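Local coordinates for protein NS1 (Human bocavirus, PDB 4KW3) that probably initiates rolling-circle replication of the viral genome by binding the origin and nicking one DNA strand through this N-terminal domain, with helicase activity lying further along the full-length protein, at residues Gln106-Leu109 with Leu114-His117; Glu29-Leu34 with Arg72-Val77; Tyr18-Pro23 with Gly139-Glu144; Lys240-Thr245 with His255-Tyr260. All blocks are in the same frame, centred on the assembly; numbering follows the deposited sequence.

Interaction 1 of 4, residues Gln106-Leu109 with Leu114-His117; sequences QSEL and LHCH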
loop_
_atom_site.group_PDB
_atom_site.type_symbol
_atom_site.label_atom_id
_atom_site.label_comp_id
_atom_site.label_asym_id
_atom_site.label_seq_id
_atom_site.Cartn_x
_atom_site.Cartn_y
_atom_site.Cartn_z
ATOM N N GLN A 106 2.988 1.176 -1.598
ATOM C CA GLN A 106 2.404 2.211 -0.763
ATOM C C GLN A 106 0.883 2.060 -0.696
ATOM O O GLN A 106 0.193 2.088 -1.718
ATOM C CB GLN A 106 2.766 3.592 -1.293
ATOM C CG GLN A 106 2.215 4.753 -0.472
ATOM C CD GLN A 106 2.916 6.064 -0.792
ATOM O OE1 GLN A 106 4.110 6.231 -0.509
ATOM N NE2 GLN A 106 2.184 6.994 -1.398
ATOM N N SER A 107 0.370 1.917 0.520
ATOM C CA SER A 107 -1.070 1.861 0.768
ATOM C C SER A 107 -1.634 3.266 1.014
ATOM O O SER A 107 -0.949 4.130 1.540
ATOM C CB SER A 107 -1.361 0.953 1.957
ATOM O OG SER A 107 -0.595 1.342 3.084
ATOM N N GLU A 108 -2.880 3.487 0.615
ATOM C CA GLU A 108 -3.500 4.793 0.730
ATOM C C GLU A 108 -4.981 4.654 1.033
ATOM O O GLU A 108 -5.686 3.904 0.373
ATOM C CB GLU A 108 -3.303 5.597 -0.553
ATOM C CG GLU A 108 -4.288 6.759 -0.761
ATOM C CD GLU A 108 -4.024 7.539 -2.058
ATOM O OE1 GLU A 108 -3.014 7.251 -2.738
ATOM O OE2 GLU A 108 -4.826 8.436 -2.404
ATOM N N LEU A 109 -5.446 5.390 2.031
ATOM C CA LEU A 109 -6.865 5.467 2.318
ATOM C C LEU A 109 -7.414 6.580 1.457
ATOM O O LEU A 109 -7.381 7.745 1.851
ATOM C CB LEU A 109 -7.071 5.821 3.787
ATOM C CG LEU A 109 -6.961 4.666 4.788
ATOM C CD1 LEU A 109 -5.683 3.875 4.672
ATOM C CD2 LEU A 109 -7.073 5.202 6.165
ATOM N N LEU A 114 -9.656 2.180 -0.922
ATOM C CA LEU A 114 -8.516 1.720 -0.153
ATOM C C LEU A 114 -7.559 0.997 -1.113
ATOM O O LEU A 114 -7.808 -0.138 -1.521
ATOM C CB LEU A 114 -8.996 0.768 0.953
ATOM C CG LEU A 114 -7.910 0.047 1.752
ATOM C CD1 LEU A 114 -7.018 1.070 2.432
ATOM C CD2 LEU A 114 -8.522 -0.906 2.792
ATOM N N HIS A 115 -6.465 1.643 -1.491
ATOM C CA HIS A 115 -5.617 1.012 -2.489
ATOM C C HIS A 115 -4.134 0.916 -2.163
ATOM O O HIS A 115 -3.634 1.566 -1.264
ATOM C CB HIS A 115 -5.854 1.612 -3.889
ATOM C CG HIS A 115 -5.722 3.092 -3.958
ATOM N ND1 HIS A 115 -6.619 3.877 -4.649
ATOM C CD2 HIS A 115 -4.782 3.932 -3.469
ATOM C CE1 HIS A 115 -6.259 5.144 -4.544
ATOM N NE2 HIS A 115 -5.142 5.205 -3.840
ATOM N N CYS A 116 -3.441 0.068 -2.906
ATOM C CA CYS A 116 -1.996 0.050 -2.866
ATOM C C CYS A 116 -1.445 0.321 -4.258
ATOM O O CYS A 116 -1.961 -0.204 -5.254
ATOM C CB CYS A 116 -1.505 -1.310 -2.417
ATOM S SG CYS A 116 -1.776 -1.604 -0.710
ATOM N N HIS A 117 -0.389 1.124 -4.319
ATOM C CA HIS A 117 0.405 1.249 -5.532
ATOM C C HIS A 117 1.608 0.350 -5.353
ATOM O O HIS A 117 2.203 0.307 -4.254
ATOM C CB HIS A 117 0.875 2.677 -5.740
ATOM C CG HIS A 117 -0.223 3.630 -6.072
ATOM N ND1 HIS A 117 -0.518 3.997 -7.373
ATOM C CD2 HIS A 117 -1.109 4.280 -5.278
ATOM C CE1 HIS A 117 -1.530 4.844 -7.361
ATOM N NE2 HIS A 117 -1.908 5.029 -6.105
#
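The imidazole of His115 meets Glu108 at its edge: OE1 lies in the ring plane, 3.2 Å from NE2, and the carboxylate is turned 78° against the ring. The His117 imidazole also presents an edge to Glu108, with NE2 4.2 Å from OE1, not in contact. Glu108 and His115 run side by side off the same face of the sheet. The extended glutamate brings CG to the same NE2 edge, while the His115 ring, set between its own backbone N and carbonyl carbon (chi1 54°), leans over to meet it. These three residues probably bind the divalent cation of the HUH nuclease fold: strand 114-122 supplies the two histidines of the His-Cys-His RCR-2 motif, and its hairpin partner, strand 101-109, supplies the glutamate. Lys215 makes a salt bridge to Glu108 OE1, and the side chain of Tyr211, the probable nucleophile, lies about 4 Å from that of His117. Two hydrogen-bonded antiparallel pairs fix the register. Glu108 N donates to His115 O at 2.8 Å, and His117 N to Gln106 O, also at 2.8 Å. On the opposite face Leu109 CD1 packs on Leu114 CD1 at 3.8 Å, and Ser107 CB on Cys116 SG at 3.7 Å, beside helix 74-94.

Interaction 2 of 4, residues Glu29-Leu34 with Arg72-Val77; sequences EKEWLL and RHFGAV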
loop_
_atom_site.group_PDB
_atom_site.type_symbol
_atom_site.label_atom_id
_atom_site.label_comp_id
_atom_site.label_asym_id
_atom_site.label_seq_id
_atom_site.Cartn_x
_atom_site.Cartn_y
_atom_site.Cartn_z
ATOM N N GLU A 29 -17.127 3.166 5.687
ATOM C CA GLU A 29 -18.263 3.149 6.590
ATOM C C GLU A 29 -18.072 2.156 7.721
ATOM O O GLU A 29 -18.579 2.358 8.807
ATOM C CB GLU A 29 -19.511 2.784 5.802
ATOM C CG GLU A 29 -19.821 3.775 4.690
ATOM C CD GLU A 29 -20.949 3.303 3.794
ATOM O OE1 GLU A 29 -21.271 2.092 3.824
ATOM O OE2 GLU A 29 -21.520 4.144 3.067
ATOM N N LYS A 30 -17.339 1.080 7.462
ATOM C CA LYS A 30 -17.213 -0.017 8.418
ATOM C C LYS A 30 -15.751 -0.397 8.665
ATOM O O LYS A 30 -15.404 -1.582 8.724
ATOM C CB LYS A 30 -17.999 -1.228 7.908
ATOM C CG LYS A 30 -19.487 -0.958 7.757
ATOM C CD LYS A 30 -20.243 -2.191 7.304
ATOM C CE LYS A 30 -21.727 -2.070 7.617
ATOM N NZ LYS A 30 -21.941 -1.889 9.083
ATOM N N GLU A 31 -14.898 0.610 8.840
ATOM C CA GLU A 31 -13.447 0.399 8.879
ATOM C C GLU A 31 -12.949 -0.439 10.070
ATOM O O GLU A 31 -11.930 -1.148 9.966
ATOM C CB GLU A 31 -12.715 1.743 8.790
ATOM C CG GLU A 31 -11.202 1.640 8.675
ATOM C CD GLU A 31 -10.507 2.974 8.919
ATOM O OE1 GLU A 31 -9.984 3.161 10.046
ATOM O OE2 GLU A 31 -10.517 3.843 8.010
ATOM N N TRP A 32 -13.656 -0.358 11.196
ATOM C CA TRP A 32 -13.280 -1.124 12.398
ATOM C C TRP A 32 -13.228 -2.639 12.128
ATOM O O TRP A 32 -12.435 -3.349 12.741
ATOM C CB TRP A 32 -14.214 -0.816 13.570
ATOM C CG TRP A 32 -15.613 -1.208 13.291
ATOM C CD1 TRP A 32 -16.181 -2.442 13.484
ATOM C CD2 TRP A 32 -16.634 -0.373 12.736
ATOM N NE1 TRP A 32 -17.493 -2.421 13.080
ATOM C CE2 TRP A 32 -17.800 -1.165 12.617
ATOM C CE3 TRP A 32 -16.678 0.965 12.327
ATOM C CZ2 TRP A 32 -19.001 -0.660 12.106
ATOM C CZ3 TRP A 32 -17.867 1.464 11.823
ATOM C CH2 TRP A 32 -19.016 0.651 11.717
ATOM N N LEU A 33 -14.063 -3.128 11.210
ATOM C CA LEU A 33 -13.951 -4.511 10.740
ATOM C C LEU A 33 -12.548 -4.804 10.181
ATOM O O LEU A 33 -11.967 -5.867 10.465
ATOM C CB LEU A 33 -15.008 -4.805 9.672
ATOM C CG LEU A 33 -16.482 -4.600 10.037
ATOM C CD1 LEU A 33 -17.361 -4.828 8.813
ATOM C CD2 LEU A 33 -16.892 -5.511 11.185
ATOM N N LEU A 34 -11.993 -3.860 9.407
ATOM C CA LEU A 34 -10.657 -4.077 8.862
ATOM C C LEU A 34 -9.609 -4.003 9.959
ATOM O O LEU A 34 -8.611 -4.732 9.901
ATOM C CB LEU A 34 -10.302 -3.121 7.703
ATOM C CG LEU A 34 -11.132 -3.283 6.432
ATOM C CD1 LEU A 34 -10.603 -2.411 5.317
ATOM C CD2 LEU A 34 -11.232 -4.746 5.994
ATOM N N ARG A 72 1.923 -1.397 12.583
ATOM C CA ARG A 72 0.904 -2.360 12.953
ATOM C C ARG A 72 -0.504 -1.969 12.516
ATOM O O ARG A 72 -1.423 -2.781 12.622
ATOM C CB ARG A 72 0.881 -2.538 14.484
ATOM C CG ARG A 72 2.191 -2.924 15.149
ATOM C CD ARG A 72 2.110 -2.733 16.683
ATOM N NE ARG A 72 0.891 -3.306 17.269
ATOM C CZ ARG A 72 0.012 -2.639 18.020
ATOM N NH1 ARG A 72 0.198 -1.358 18.307
ATOM N NH2 ARG A 72 -1.060 -3.258 18.494
ATOM N N HIS A 73 -0.712 -0.720 12.113
ATOM C CA HIS A 73 -2.079 -0.326 11.761
ATOM C C HIS A 73 -2.474 -0.997 10.445
ATOM O O HIS A 73 -1.609 -1.440 9.685
ATOM C CB HIS A 73 -2.232 1.184 11.669
ATOM C CG HIS A 73 -1.423 1.800 10.570
ATOM N ND1 HIS A 73 -0.116 2.205 10.745
ATOM C CD2 HIS A 73 -1.731 2.064 9.278
ATOM C CE1 HIS A 73 0.340 2.709 9.617
ATOM N NE2 HIS A 73 -0.616 2.625 8.707
ATOM N N PHE A 74 -3.774 -1.064 10.181
ATOM C CA PHE A 74 -4.269 -1.956 9.143
ATOM C C PHE A 74 -3.704 -1.625 7.766
ATOM O O PHE A 74 -3.370 -2.524 7.002
ATOM C CB PHE A 74 -5.801 -2.026 9.127
ATOM C CG PHE A 74 -6.474 -0.815 8.526
ATOM C CD1 PHE A 74 -6.622 0.352 9.261
ATOM C CD2 PHE A 74 -6.995 -0.860 7.231
ATOM C CE1 PHE A 74 -7.269 1.459 8.723
ATOM C CE2 PHE A 74 -7.631 0.254 6.674
ATOM C CZ PHE A 74 -7.773 1.412 7.420
ATOM N N GLY A 75 -3.539 -0.340 7.488
ATOM C CA GLY A 75 -2.939 0.088 6.243
ATOM C C GLY A 75 -1.511 -0.389 6.118
ATOM O O GLY A 75 -1.066 -0.749 5.034
ATOM N N ALA A 76 -0.781 -0.394 7.226
ATOM C CA ALA A 76 0.580 -0.893 7.179
ATOM C C ALA A 76 0.602 -2.401 6.903
ATOM O O ALA A 76 1.428 -2.883 6.122
ATOM C CB ALA A 76 1.337 -0.548 8.460
ATOM N N VAL A 77 -0.339 -3.129 7.499
ATOM C CA VAL A 77 -0.428 -4.570 7.300
ATOM C C VAL A 77 -0.793 -4.909 5.850
ATOM O O VAL A 77 -0.169 -5.779 5.230
ATOM C CB VAL A 77 -1.464 -5.192 8.257
ATOM C CG1 VAL A 77 -1.620 -6.717 8.019
ATOM C CG2 VAL A 77 -1.062 -4.921 9.687
#
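Glu31 lies across the far end of the Phe74 ring, and this is the close part of the contact: CD sits 3.5 Å from Phe74 CZ, OE1 3.5 Å from Phe74 CE1, and CG 3.7 Å from Phe74 CZ. The two side chains cross at about a right angle, with the carboxylate plane inclined 41° to the ring. An extended chain, CG anti to the backbone N (chi1 -174°), carries the acid out to the phenyl. Although it rests against carbon here, the buried carboxylate is well supplied with partners: OE1 accepts hydrogen bonds from His35 and Ser220, OE2 one from the backbone N of Ser221. These bonds probably help it to keep its charge and fix its rotation, tilted against the ring. The other half of the contact is looser. Leu34 meets the ring chiefly through CB, 4.0 Å from Phe74 CD2, and its carbonyl O lies at the same distance from Phe74 CB. On the side turned from Phe74, Glu29 and Trp32 are exposed to solvent, though Leu33 is buried against helix 160-177. Phe74 itself stands in the first turn of helix 74-94, directly after His73 at the N-cap position, and its ring also packs on Leu109 and Leu114, while His35 meets it at an oblique angle. A helix start wedged in this way between a second helix and the strands belongs to the alpha/beta architecture of the HUH nuclease fold, where helices cover the sheet face opposite the metal-binding histidines.

Interaction 3 of 4, residues Tyr18-Pro23 with Gly139-Glu144; sequences YVFKFP and GLILAE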
loop_
_atom_site.group_PDB
_atom_site.type_symbol
_atom_site.label_atom_id
_atom_site.label_comp_id
_atom_site.label_asym_id
_atom_site.label_seq_id
_atom_site.Cartn_x
_atom_site.Cartn_y
_atom_site.Cartn_z
ATOM N N TYR A 18 1.373 -1.054 -10.658
ATOM C CA TYR A 18 0.004 -1.563 -10.531
ATOM C C TYR A 18 -0.778 -0.825 -9.443
ATOM O O TYR A 18 -0.199 -0.281 -8.488
ATOM C CB TYR A 18 0.006 -3.052 -10.186
ATOM C CG TYR A 18 0.653 -3.960 -11.213
ATOM C CD1 TYR A 18 2.023 -4.197 -11.199
ATOM C CD2 TYR A 18 -0.113 -4.608 -12.173
ATOM C CE1 TYR A 18 2.611 -5.054 -12.117
ATOM C CE2 TYR A 18 0.462 -5.440 -13.097
ATOM C CZ TYR A 18 1.829 -5.664 -13.071
ATOM O OH TYR A 18 2.399 -6.503 -14.020
ATOM N N VAL A 19 -2.100 -0.835 -9.576
ATOM C CA VAL A 19 -2.958 -0.379 -8.500
ATOM C C VAL A 19 -3.887 -1.505 -8.071
ATOM O O VAL A 19 -4.669 -2.031 -8.873
ATOM C CB VAL A 19 -3.796 0.861 -8.873
ATOM C CG1 VAL A 19 -4.711 1.229 -7.687
ATOM C CG2 VAL A 19 -2.893 2.016 -9.192
ATOM N N PHE A 20 -3.784 -1.863 -6.794
ATOM C CA PHE A 20 -4.659 -2.839 -6.174
ATOM C C PHE A 20 -5.741 -2.101 -5.395
ATOM O O PHE A 20 -5.428 -1.211 -4.624
ATOM C CB PHE A 20 -3.859 -3.736 -5.219
ATOM C CG PHE A 20 -4.721 -4.499 -4.252
ATOM C CD1 PHE A 20 -5.314 -5.696 -4.628
ATOM C CD2 PHE A 20 -4.954 -4.012 -2.969
ATOM C CE1 PHE A 20 -6.121 -6.392 -3.748
ATOM C CE2 PHE A 20 -5.760 -4.709 -2.081
ATOM C CZ PHE A 20 -6.339 -5.905 -2.470
ATOM N N LYS A 21 -7.005 -2.447 -5.623
ATOM C CA LYS A 21 -8.138 -1.903 -4.864
ATOM C C LYS A 21 -8.659 -2.967 -3.902
ATOM O O LYS A 21 -9.011 -4.062 -4.333
ATOM C CB LYS A 21 -9.282 -1.529 -5.801
ATOM C CG LYS A 21 -9.455 -0.061 -6.083
ATOM C CD LYS A 21 -10.855 0.218 -6.660
ATOM C CE LYS A 21 -11.000 -0.239 -8.124
ATOM N NZ LYS A 21 -10.870 0.870 -9.125
ATOM N N PHE A 22 -8.714 -2.674 -2.606
ATOM C CA PHE A 22 -9.323 -3.617 -1.669
ATOM C C PHE A 22 -10.816 -3.858 -2.024
ATOM O O PHE A 22 -11.632 -2.938 -2.014
ATOM C CB PHE A 22 -9.171 -3.113 -0.232
ATOM C CG PHE A 22 -9.438 -4.162 0.796
ATOM C CD1 PHE A 22 -10.724 -4.413 1.227
ATOM C CD2 PHE A 22 -8.403 -4.915 1.317
ATOM C CE1 PHE A 22 -10.969 -5.398 2.162
ATOM C CE2 PHE A 22 -8.644 -5.896 2.255
ATOM C CZ PHE A 22 -9.930 -6.137 2.675
ATOM N N PRO A 23 -11.182 -5.103 -2.342
ATOM C CA PRO A 23 -12.523 -5.283 -2.918
ATOM C C PRO A 23 -13.683 -5.288 -1.904
ATOM O O PRO A 23 -14.455 -6.251 -1.852
ATOM C CB PRO A 23 -12.415 -6.635 -3.628
ATOM C CG PRO A 23 -11.247 -7.369 -2.950
ATOM C CD PRO A 23 -10.506 -6.383 -2.069
ATOM N N GLY A 139 -4.639 -12.457 -7.319
ATOM C CA GLY A 139 -4.907 -13.651 -6.546
ATOM C C GLY A 139 -3.880 -13.890 -5.455
ATOM O O GLY A 139 -4.217 -14.261 -4.339
ATOM N N LEU A 140 -2.618 -13.672 -5.783
ATOM C CA LEU A 140 -1.559 -13.760 -4.810
ATOM C C LEU A 140 -1.763 -12.735 -3.680
ATOM O O LEU A 140 -1.511 -13.033 -2.511
ATOM C CB LEU A 140 -0.219 -13.533 -5.494
ATOM C CG LEU A 140 0.199 -14.570 -6.536
ATOM C CD1 LEU A 140 1.524 -14.151 -7.173
ATOM C CD2 LEU A 140 0.324 -15.923 -5.901
ATOM N N ILE A 141 -2.207 -11.528 -4.033
ATOM C CA ILE A 141 -2.432 -10.487 -3.032
ATOM C C ILE A 141 -3.542 -10.917 -2.111
ATOM O O ILE A 141 -3.415 -10.804 -0.893
ATOM C CB ILE A 141 -2.787 -9.127 -3.647
ATOM C CG1 ILE A 141 -1.529 -8.458 -4.207
ATOM C CG2 ILE A 141 -3.433 -8.212 -2.610
ATOM C CD1 ILE A 141 -1.810 -7.236 -5.080
ATOM N N LEU A 142 -4.631 -11.407 -2.701
ATOM C CA LEU A 142 -5.784 -11.864 -1.934
ATOM C C LEU A 142 -5.425 -13.027 -1.006
ATOM O O LEU A 142 -5.898 -13.084 0.131
ATOM C CB LEU A 142 -6.948 -12.237 -2.856
ATOM C CG LEU A 142 -7.607 -11.060 -3.591
ATOM C CD1 LEU A 142 -8.560 -11.539 -4.706
ATOM C CD2 LEU A 142 -8.307 -10.077 -2.634
ATOM N N ALA A 143 -4.584 -13.943 -1.486
ATOM C CA ALA A 143 -4.154 -15.081 -0.671
ATOM C C ALA A 143 -3.485 -14.603 0.626
ATOM O O ALA A 143 -3.760 -15.148 1.699
ATOM C CB ALA A 143 -3.249 -16.011 -1.449
ATOM N N GLU A 144 -2.618 -13.591 0.522
ATOM C CA GLU A 144 -1.943 -13.015 1.687
ATOM C C GLU A 144 -2.886 -12.327 2.687
ATOM O O GLU A 144 -2.764 -12.524 3.899
ATOM C CB GLU A 144 -0.879 -12.009 1.255
ATOM C CG GLU A 144 0.326 -12.630 0.643
ATOM C CD GLU A 144 1.229 -13.306 1.660
ATOM O OE1 GLU A 144 1.010 -13.125 2.883
ATOM O OE2 GLU A 144 2.158 -14.023 1.225
#
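Phe20, whose ring receives Ile141, is anchored to the sheet by its backbone: Phe20 N and Cys116 O form a hydrogen bond that ties strand 15-21 to strand 114-122. From there the side chain, with CG anti to the backbone N (chi1 163°), reaches helix 134-149. Ile141 CG2 comes down over one face of the phenyl as a CH-pi contact, 3.8 Å from the Phe20 centroid and 24° off its normal. The methyl is displaced to the rim, nearest to Phe20 CE1 at 3.4 Å. The second branch of Ile141 reaches back along the ring, where CD1 lies 3.9 Å from Phe20 CD1. Leu142, the next residue of the helix, works from another direction: its CD2 stands near the plane of the phenyl at its edge, 4.4 Å from Phe20 CE1, and also rests 4.0 Å from Pro23 CG. Tyr138 and Ile145, one turn before and one turn after, extend the cover of Phe20. In this HUH nuclease domain the contact fixes helix 134-149 to the sheet face opposite that of His115 and His117. The chemistry between strand and helix is entirely apolar here, which implies cohesion through shape and burial; the bond of Phe20 N to Cys116 O holds the strand, not the helix.

Interaction 4 of 4, residues Lys240-Thr245 with His255-Tyr260; sequences KTYSHT and HYRKNY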
loop_
_atom_site.group_PDB
_atom_site.type_symbol
_atom_site.label_atom_id
_atom_site.label_comp_id
_atom_site.label_asym_id
_atom_site.label_seq_id
_atom_site.Cartn_x
_atom_site.Cartn_y
_atom_site.Cartn_z
ATOM N N LYS A 240 -3.643 14.507 -1.323
ATOM C CA LYS A 240 -3.908 13.102 -1.106
ATOM C C LYS A 240 -3.011 12.548 0.000
ATOM O O LYS A 240 -2.103 13.218 0.451
ATOM C CB LYS A 240 -3.779 12.305 -2.408
ATOM C CG LYS A 240 -5.031 12.382 -3.263
ATOM C CD LYS A 240 -4.880 11.464 -4.473
ATOM C CE LYS A 240 -6.225 11.053 -5.067
ATOM N NZ LYS A 240 -7.049 12.228 -5.489
ATOM N N THR A 241 -3.298 11.340 0.473
ATOM C CA THR A 241 -2.602 10.836 1.643
ATOM C C THR A 241 -1.981 9.478 1.402
ATOM O O THR A 241 -2.255 8.829 0.388
ATOM C CB THR A 241 -3.538 10.741 2.865
ATOM O OG1 THR A 241 -4.587 9.806 2.605
ATOM C CG2 THR A 241 -4.134 12.105 3.203
ATOM N N TYR A 242 -1.109 9.061 2.314
ATOM C CA TYR A 242 -0.626 7.684 2.287
ATOM C C TYR A 242 -0.806 7.123 3.679
ATOM O O TYR A 242 -0.852 7.870 4.664
ATOM C CB TYR A 242 0.860 7.593 1.880
ATOM C CG TYR A 242 1.783 7.952 3.005
ATOM C CD1 TYR A 242 2.043 9.289 3.309
ATOM C CD2 TYR A 242 2.369 6.965 3.805
ATOM C CE1 TYR A 242 2.871 9.626 4.340
ATOM C CE2 TYR A 242 3.194 7.315 4.869
ATOM C CZ TYR A 242 3.439 8.647 5.125
ATOM O OH TYR A 242 4.262 9.013 6.160
ATOM N N SER A 243 -0.818 5.797 3.760
ATOM C CA SER A 243 -0.921 5.119 5.043
ATOM C C SER A 243 0.419 4.545 5.475
ATOM O O SER A 243 0.816 4.685 6.631
ATOM C CB SER A 243 -1.966 4.005 4.969
ATOM O OG SER A 243 -1.900 3.217 6.130
ATOM N N HIS A 244 1.104 3.896 4.538
ATOM C CA HIS A 244 2.345 3.174 4.829
ATOM C C HIS A 244 3.132 2.906 3.563
ATOM O O HIS A 244 2.561 2.644 2.514
ATOM C CB HIS A 244 2.039 1.843 5.498
ATOM C CG HIS A 244 3.228 1.212 6.148
ATOM N ND1 HIS A 244 3.802 1.717 7.293
ATOM C CD2 HIS A 244 3.955 0.122 5.811
ATOM C CE1 HIS A 244 4.829 0.968 7.633
ATOM N NE2 HIS A 244 4.938 -0.011 6.755
ATOM N N THR A 245 4.451 2.961 3.665
ATOM C CA THR A 245 5.311 2.845 2.494
ATOM C C THR A 245 6.435 1.847 2.719
ATOM O O THR A 245 7.176 1.950 3.699
ATOM C CB THR A 245 5.883 4.220 2.141
ATOM O OG1 THR A 245 4.788 5.066 1.851
ATOM C CG2 THR A 245 6.751 4.170 0.904
ATOM N N HIS A 255 8.682 9.938 10.160
ATOM C CA HIS A 255 9.455 11.124 10.545
ATOM C C HIS A 255 10.634 11.438 9.607
ATOM O O HIS A 255 11.211 12.505 9.692
ATOM C CB HIS A 255 9.919 11.027 12.005
ATOM C CG HIS A 255 10.802 9.857 12.269
ATOM N ND1 HIS A 255 10.307 8.616 12.622
ATOM C CD2 HIS A 255 12.149 9.727 12.218
ATOM C CE1 HIS A 255 11.314 7.775 12.778
ATOM N NE2 HIS A 255 12.443 8.423 12.538
ATOM N N TYR A 256 10.953 10.534 8.687
ATOM C CA TYR A 256 12.005 10.784 7.710
ATOM C C TYR A 256 11.457 11.089 6.313
ATOM O O TYR A 256 12.256 11.360 5.410
ATOM C CB TYR A 256 12.943 9.575 7.592
ATOM C CG TYR A 256 13.752 9.239 8.822
ATOM C CD1 TYR A 256 14.293 10.237 9.623
ATOM C CD2 TYR A 256 13.961 7.911 9.196
ATOM C CE1 TYR A 256 15.040 9.922 10.757
ATOM C CE2 TYR A 256 14.699 7.586 10.326
ATOM C CZ TYR A 256 15.237 8.596 11.102
ATOM O OH TYR A 256 15.975 8.278 12.225
ATOM N N ARG A 257 10.134 10.995 6.110
ATOM C CA ARG A 257 9.567 11.044 4.731
ATOM C C ARG A 257 10.024 12.308 3.985
ATOM O O ARG A 257 10.632 12.219 2.921
ATOM C CB ARG A 257 8.011 10.835 4.644
ATOM C CG ARG A 257 7.450 10.904 3.188
ATOM C CD ARG A 257 5.914 10.704 2.998
ATOM N NE ARG A 257 5.600 9.296 2.934
ATOM C CZ ARG A 257 5.119 8.638 1.884
ATOM N NH1 ARG A 257 4.799 9.232 0.745
ATOM N NH2 ARG A 257 4.912 7.348 2.010
ATOM N N LYS A 258 9.769 13.482 4.559
ATOM C CA LYS A 258 10.066 14.719 3.854
ATOM C C LYS A 258 11.560 14.857 3.567
ATOM O O LYS A 258 11.947 15.314 2.486
ATOM C CB LYS A 258 9.531 15.937 4.599
ATOM C CG LYS A 258 9.667 17.206 3.815
ATOM C CD LYS A 258 8.325 17.682 3.307
ATOM C CE LYS A 258 8.049 19.094 3.779
ATOM N NZ LYS A 258 9.062 20.023 3.225
ATOM N N ASN A 259 12.399 14.447 4.512
ATOM C CA ASN A 259 13.829 14.497 4.255
ATOM C C ASN A 259 14.257 13.498 3.180
ATOM O O ASN A 259 15.081 13.813 2.314
ATOM C CB ASN A 259 14.638 14.306 5.538
ATOM C CG ASN A 259 16.126 14.476 5.306
ATOM O OD1 ASN A 259 16.940 13.700 5.804
ATOM N ND2 ASN A 259 16.488 15.485 4.516
ATOM N N TYR A 260 13.674 12.306 3.223
ATOM C CA TYR A 260 13.907 11.278 2.194
ATOM C C TYR A 260 13.602 11.839 0.814
ATOM O O TYR A 260 14.423 11.733 -0.094
ATOM C CB TYR A 260 13.033 10.060 2.467
ATOM C CG TYR A 260 13.481 8.798 1.795
ATOM C CD1 TYR A 260 13.158 8.541 0.463
ATOM C CD2 TYR A 260 14.163 7.817 2.509
ATOM C CE1 TYR A 260 13.532 7.355 -0.148
ATOM C CE2 TYR A 260 14.547 6.647 1.915
ATOM C CZ TYR A 260 14.234 6.413 0.578
ATOM O OH TYR A 260 14.623 5.228 -0.008
#
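Arg257 lays its guanidinium flat on the ring of Tyr242. CZ stands 3.3 Å from the Tyr242 ring centroid and 8° off its normal, and the planes differ by 20°, so the pair is both a stack and a cation-pi contact. NE covers the outer part of the ring, 3.1 Å from Tyr242 CE1, while NH2 lies over the inner part, 3.1 Å from Tyr242 CD2. The aliphatic chain takes part as well: CD is 3.5 Å from Tyr242 CE1, and the bend at the third torsion (-84°) swings the flat end over the phenol. Thr245 sits at the guanidinium edge, but its spacing there is modelled too closely to be trusted. In the next shell Gln106 OE1 accepts hydrogen bonds from Thr245 OG1 and Arg257 NH2, and Leu213 O receives Arg257 NH1. Further out, backbone bonds to Asn216 and Cys218 hold the Tyr242 strand. Leu213 belongs to the RCR-3 motif, predicted to carry the nucleophile Tyr211, so helix 257-268 is joined through one arginine to both the sheet and that motif. A buried guanidinium set among a pi face, an amide oxygen and a carbonyl oxygen probably keeps its positive charge, stabilised by the ring and the two oxygens.

All four contacts belong to one nuclease domain built round a mixed sheet. Interaction 1, about 4 Å from the chain centre, is the hairpin at its middle; the others lie about 11 to 13 Å away, centre to centre. Strand 15-21 of interaction 3 borders strand 114-122, and strand 241-247 of interaction 4 borders strand 101-109, so these two flank the hairpin, their centres about 22 Å apart. Interaction 2 meets the sheet through both its segments: Leu34 on Leu114, and Gly75 O bonded to Ser107 OG. Along the chain, interactions 2 and 1 are nested within the loop closed by interaction 3, and interaction 4 follows. The probable metal site thus sits on strands from distant parts of the chain.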